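Local coordinates for protein CT021 (PDB 6UXD) that is of unknown function but belongs to a family grouped with the LolA and LolB lipoprotein-transport proteins and may share their fold, at residues K169-Y174 with L185-D190. Residues are numbered along the deposited sequence; the frame is centred on the assembly and turned at random.
Unlike the reference sequence in segment 185-190: D190 (reference Glu).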
ATOM      1  N   LYS A 169       1.943  18.557  -5.224  1.00 57.31           N
ATOM      2  CA  LYS A 169       0.499  18.434  -5.052  1.00 52.57           C
ATOM      3  C   LYS A 169       0.121  17.953  -3.649  1.00 54.11           C
ATOM      4  O   LYS A 169       0.824  17.148  -3.026  1.00 49.19           O
ATOM      5  CB  LYS A 169      -0.064  17.483  -6.106  1.00 54.08           C
ATOM      6  CG  LYS A 169      -0.072  18.073  -7.513  1.00 59.99           C
ATOM      7  CD  LYS A 169      -0.785  19.425  -7.517  1.00 65.87           C
ATOM      8  CE  LYS A 169      -1.302  19.814  -8.884  1.00 73.36           C
ATOM      9  NZ  LYS A 169      -2.213  20.987  -8.770  1.00 89.36           N
ATOM     10  N   ASN A 170      -1.019  18.451  -3.158  1.00 48.04           N
ATOM     11  CA  ASN A 170      -1.472  18.134  -1.811  1.00 49.67           C
ATOM     12  C   ASN A 170      -2.097  16.737  -1.757  1.00 38.66           C
ATOM     13  O   ASN A 170      -2.738  16.275  -2.710  1.00 39.73           O
ATOM     14  CB  ASN A 170      -2.474  19.188  -1.323  1.00 53.00           C
ATOM     15  CG  ASN A 170      -1.847  20.555  -1.150  1.00 57.33           C
ATOM     16  OD1 ASN A 170      -2.333  21.546  -1.694  1.00 65.02           O
ATOM     17  ND2 ASN A 170      -0.770  20.618  -0.385  1.00 50.18           N
ATOM     18  N   ILE A 171      -1.880  16.061  -0.636  1.00 49.63           N
ATOM     19  CA  ILE A 171      -2.336  14.692  -0.414  1.00 46.00           C
ATOM     20  C   ILE A 171      -3.089  14.646   0.906  1.00 45.40           C
ATOM     21  O   ILE A 171      -2.707  15.305   1.883  1.00 42.12           O
ATOM     22  CB  ILE A 171      -1.167  13.691  -0.383  1.00 42.11           C
ATOM     23  CG1 ILE A 171      -0.325  13.814  -1.653  1.00 52.34           C
ATOM     24  CG2 ILE A 171      -1.683  12.261  -0.269  1.00 44.76           C
ATOM     25  CD1 ILE A 171       0.921  12.975  -1.632  1.00 51.89           C
ATOM     26  N   LEU A 172      -4.174  13.885   0.936  1.00 42.09           N
ATOM     27  CA  LEU A 172      -4.914  13.678   2.169  1.00 40.43           C
ATOM     28  C   LEU A 172      -5.085  12.175   2.347  1.00 37.64           C
ATOM     29  O   LEU A 172      -5.597  11.488   1.450  1.00 39.57           O
ATOM     30  CB  LEU A 172      -6.247  14.431   2.133  1.00 43.10           C
ATOM     31  CG  LEU A 172      -6.886  14.790   3.476  1.00 37.61           C
ATOM     32  CD1 LEU A 172      -5.929  15.366   4.507  1.00 40.34           C
ATOM     33  CD2 LEU A 172      -8.030  15.763   3.216  1.00 44.52           C
ATOM     34  N   ILE A 173      -4.618  11.661   3.483  1.00 35.01           N
ATOM     35  CA  ILE A 173      -4.564  10.224   3.741  1.00 39.78           C
ATOM     36  C   ILE A 173      -5.341   9.952   5.019  1.00 34.82           C
ATOM     37  O   ILE A 173      -5.149  10.645   6.026  1.00 35.93           O
ATOM     38  CB  ILE A 173      -3.114   9.709   3.878  1.00 41.23           C
ATOM     39  CG1 ILE A 173      -2.249  10.286   2.761  1.00 48.37           C
ATOM     40  CG2 ILE A 173      -3.084   8.184   3.824  1.00 37.47           C
ATOM     41  CD1 ILE A 173      -0.893   9.621   2.583  1.00 51.91           C
ATOM     42  N   TYR A 174      -6.185   8.921   4.992  1.00 35.05           N
ATOM     43  CA  TYR A 174      -7.010   8.585   6.140  1.00 31.21           C
ATOM     44  C   TYR A 174      -6.542   7.252   6.716  1.00 31.66           C
ATOM     45  O   TYR A 174      -6.317   6.296   5.976  1.00 35.64           O
ATOM     46  CB  TYR A 174      -8.502   8.535   5.759  1.00 32.35           C
ATOM     47  CG  TYR A 174      -9.050   9.844   5.224  1.00 32.13           C
ATOM     48  CD1 TYR A 174      -8.807  10.247   3.917  1.00 34.74           C
ATOM     49  CD2 TYR A 174      -9.798  10.685   6.032  1.00 27.36           C
ATOM     50  CE1 TYR A 174      -9.307  11.465   3.430  1.00 34.62           C
ATOM     51  CE2 TYR A 174     -10.312  11.887   5.550  1.00 31.37           C
ATOM     52  CZ  TYR A 174     -10.054  12.275   4.264  1.00 30.53           C
ATOM     53  OH  TYR A 174     -10.568  13.484   3.858  1.00 32.87           O
ATOM     54  N   LEU A 185      -6.789   3.840   4.797  1.00 36.64           N
ATOM     55  CA  LEU A 185      -8.157   3.531   4.370  1.00 37.43           C
ATOM     56  C   LEU A 185      -8.513   4.164   3.038  1.00 38.20           C
ATOM     57  O   LEU A 185      -9.380   3.651   2.317  1.00 37.09           O
ATOM     58  CB  LEU A 185      -9.160   4.034   5.406  1.00 30.37           C
ATOM     59  CG  LEU A 185      -9.047   3.459   6.810  1.00 35.93           C
ATOM     60  CD1 LEU A 185      -9.904   4.266   7.775  1.00 34.96           C
ATOM     61  CD2 LEU A 185      -9.453   1.995   6.783  1.00 35.46           C
ATOM     62  N   TRP A 186      -7.871   5.276   2.707  1.00 34.58           N
ATOM     63  CA  TRP A 186      -8.329   6.146   1.631  1.00 35.20           C
ATOM     64  C   TRP A 186      -7.253   7.195   1.380  1.00 27.38           C
ATOM     65  O   TRP A 186      -6.734   7.790   2.327  1.00 34.11           O
ATOM     66  CB  TRP A 186      -9.645   6.785   2.038  1.00 36.96           C
ATOM     67  CG  TRP A 186     -10.359   7.631   1.027  1.00 37.19           C
ATOM     68  CD1 TRP A 186     -10.193   8.964   0.794  1.00 37.78           C
ATOM     69  CD2 TRP A 186     -11.413   7.199   0.175  1.00 35.62           C
ATOM     70  NE1 TRP A 186     -11.086   9.389  -0.170  1.00 39.82           N
ATOM     71  CE2 TRP A 186     -11.834   8.314  -0.575  1.00 38.03           C
ATOM     72  CE3 TRP A 186     -12.026   5.963  -0.050  1.00 36.24           C
ATOM     73  CZ2 TRP A 186     -12.849   8.231  -1.526  1.00 41.97           C
ATOM     74  CZ3 TRP A 186     -13.021   5.881  -0.995  1.00 38.46           C
ATOM     75  CH2 TRP A 186     -13.431   7.004  -1.718  1.00 41.73           C
ATOM     76  N   THR A 187      -6.895   7.408   0.122  1.00 38.24           N
ATOM     77  CA  THR A 187      -5.901   8.414  -0.235  1.00 41.63           C
ATOM     78  C   THR A 187      -6.420   9.261  -1.384  1.00 38.47           C
ATOM     79  O   THR A 187      -6.866   8.728  -2.402  1.00 44.61           O
ATOM     80  CB  THR A 187      -4.578   7.744  -0.610  1.00 45.70           C
ATOM     81  OG1 THR A 187      -4.157   6.916   0.480  1.00 47.02           O
ATOM     82  CG2 THR A 187      -3.506   8.791  -0.903  1.00 46.79           C
ATOM     83  N   SER A 188      -6.362  10.578  -1.216  1.00 41.35           N
ATOM     84  CA  SER A 188      -6.834  11.527  -2.207  1.00 43.74           C
ATOM     85  C   SER A 188      -5.691  12.470  -2.544  1.00 41.56           C
ATOM     86  O   SER A 188      -5.077  13.044  -1.641  1.00 44.32           O
ATOM     87  CB  SER A 188      -8.050  12.296  -1.670  1.00 42.14           C
ATOM     88  OG  SER A 188      -8.435  13.348  -2.536  1.00 46.54           O
ATOM     89  N   ILE A 189      -5.391  12.619  -3.833  1.00 47.43           N
ATOM     90  CA  ILE A 189      -4.287  13.474  -4.262  1.00 52.06           C
ATOM     91  C   ILE A 189      -4.748  14.411  -5.371  1.00 51.61           C
ATOM     92  O   ILE A 189      -5.337  13.966  -6.365  1.00 53.60           O
ATOM     93  CB  ILE A 189      -3.061  12.655  -4.723  1.00 53.77           C
ATOM     94  CG1 ILE A 189      -1.959  13.598  -5.215  1.00 56.95           C
ATOM     95  CG2 ILE A 189      -3.423  11.682  -5.801  1.00 55.90           C
ATOM     96  CD1 ILE A 189      -0.552  13.020  -5.113  1.00 66.57           C
ATOM     97  N   ASP A 190      -4.497  15.711  -5.178  1.00 55.83           N
ATOM     98  CA  ASP A 190      -4.630  16.695  -6.249  1.00 60.79           C
ATOM     99  C   ASP A 190      -3.733  16.326  -7.425  1.00 64.48           C
ATOM    100  O   ASP A 190      -2.572  15.941  -7.246  1.00 61.64           O
ATOM    101  CB  ASP A 190      -4.223  18.092  -5.770  1.00 55.91           C
ATOM    102  CG  ASP A 190      -5.152  18.667  -4.715  1.00 71.07           C
ATOM    103  OD1 ASP A 190      -6.150  18.001  -4.367  1.00 74.46           O
ATOM    104  OD2 ASP A 190      -4.874  19.804  -4.242  1.00 66.71           O
TER
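The carbonyl oxygen of S188 is gripped twice by strand 170-174: L172 N donates a nearly straight hydrogen bond of 2.9 Å to S188 O, and I171 CA adds a weaker CA-H...O contact. L172 O is held likewise, by S188 N at 2.9 Å and by the CA-H of T187. The strands run antiparallel, their axes at 170°, with L172 and S188 as a hydrogen-bonded pair between the non-hydrogen-bonded pairs I171-I189 and I173-T187. One face carries these isoleucines and T187. I171 and I189 lie side by side: I189 CG1, anti to the backbone N (chi1 178°), runs beside I171 CG1, and I189 CD1 lies 3.6 Å from I171 CG1; on the other branch, I171 CG2 meets T187 CG2 at 4.0 Å. On the other face Y174 presents a ring corner to the indole, CD1 to W186 CD1 at 3.6 Å, the tyrosine ring and the five-membered ring meeting obliquely, planes 76° apart. W186 O lies at the edge of the tyrosine ring, in its plane, while Y174 OH is hydrogen-bonded to H125 N. D190 N closes one end on N170 O (3.1 Å); at the other, L185 N reaches Y174 O at 2.8 Å, tilted from the carbonyl plane. This hairpin lies between two antiparallel neighbours: strand 152-158 pairs with the first strand and strand 196-204 with the second, while L119 and A122 of strand 118-122 touch I173 and L172.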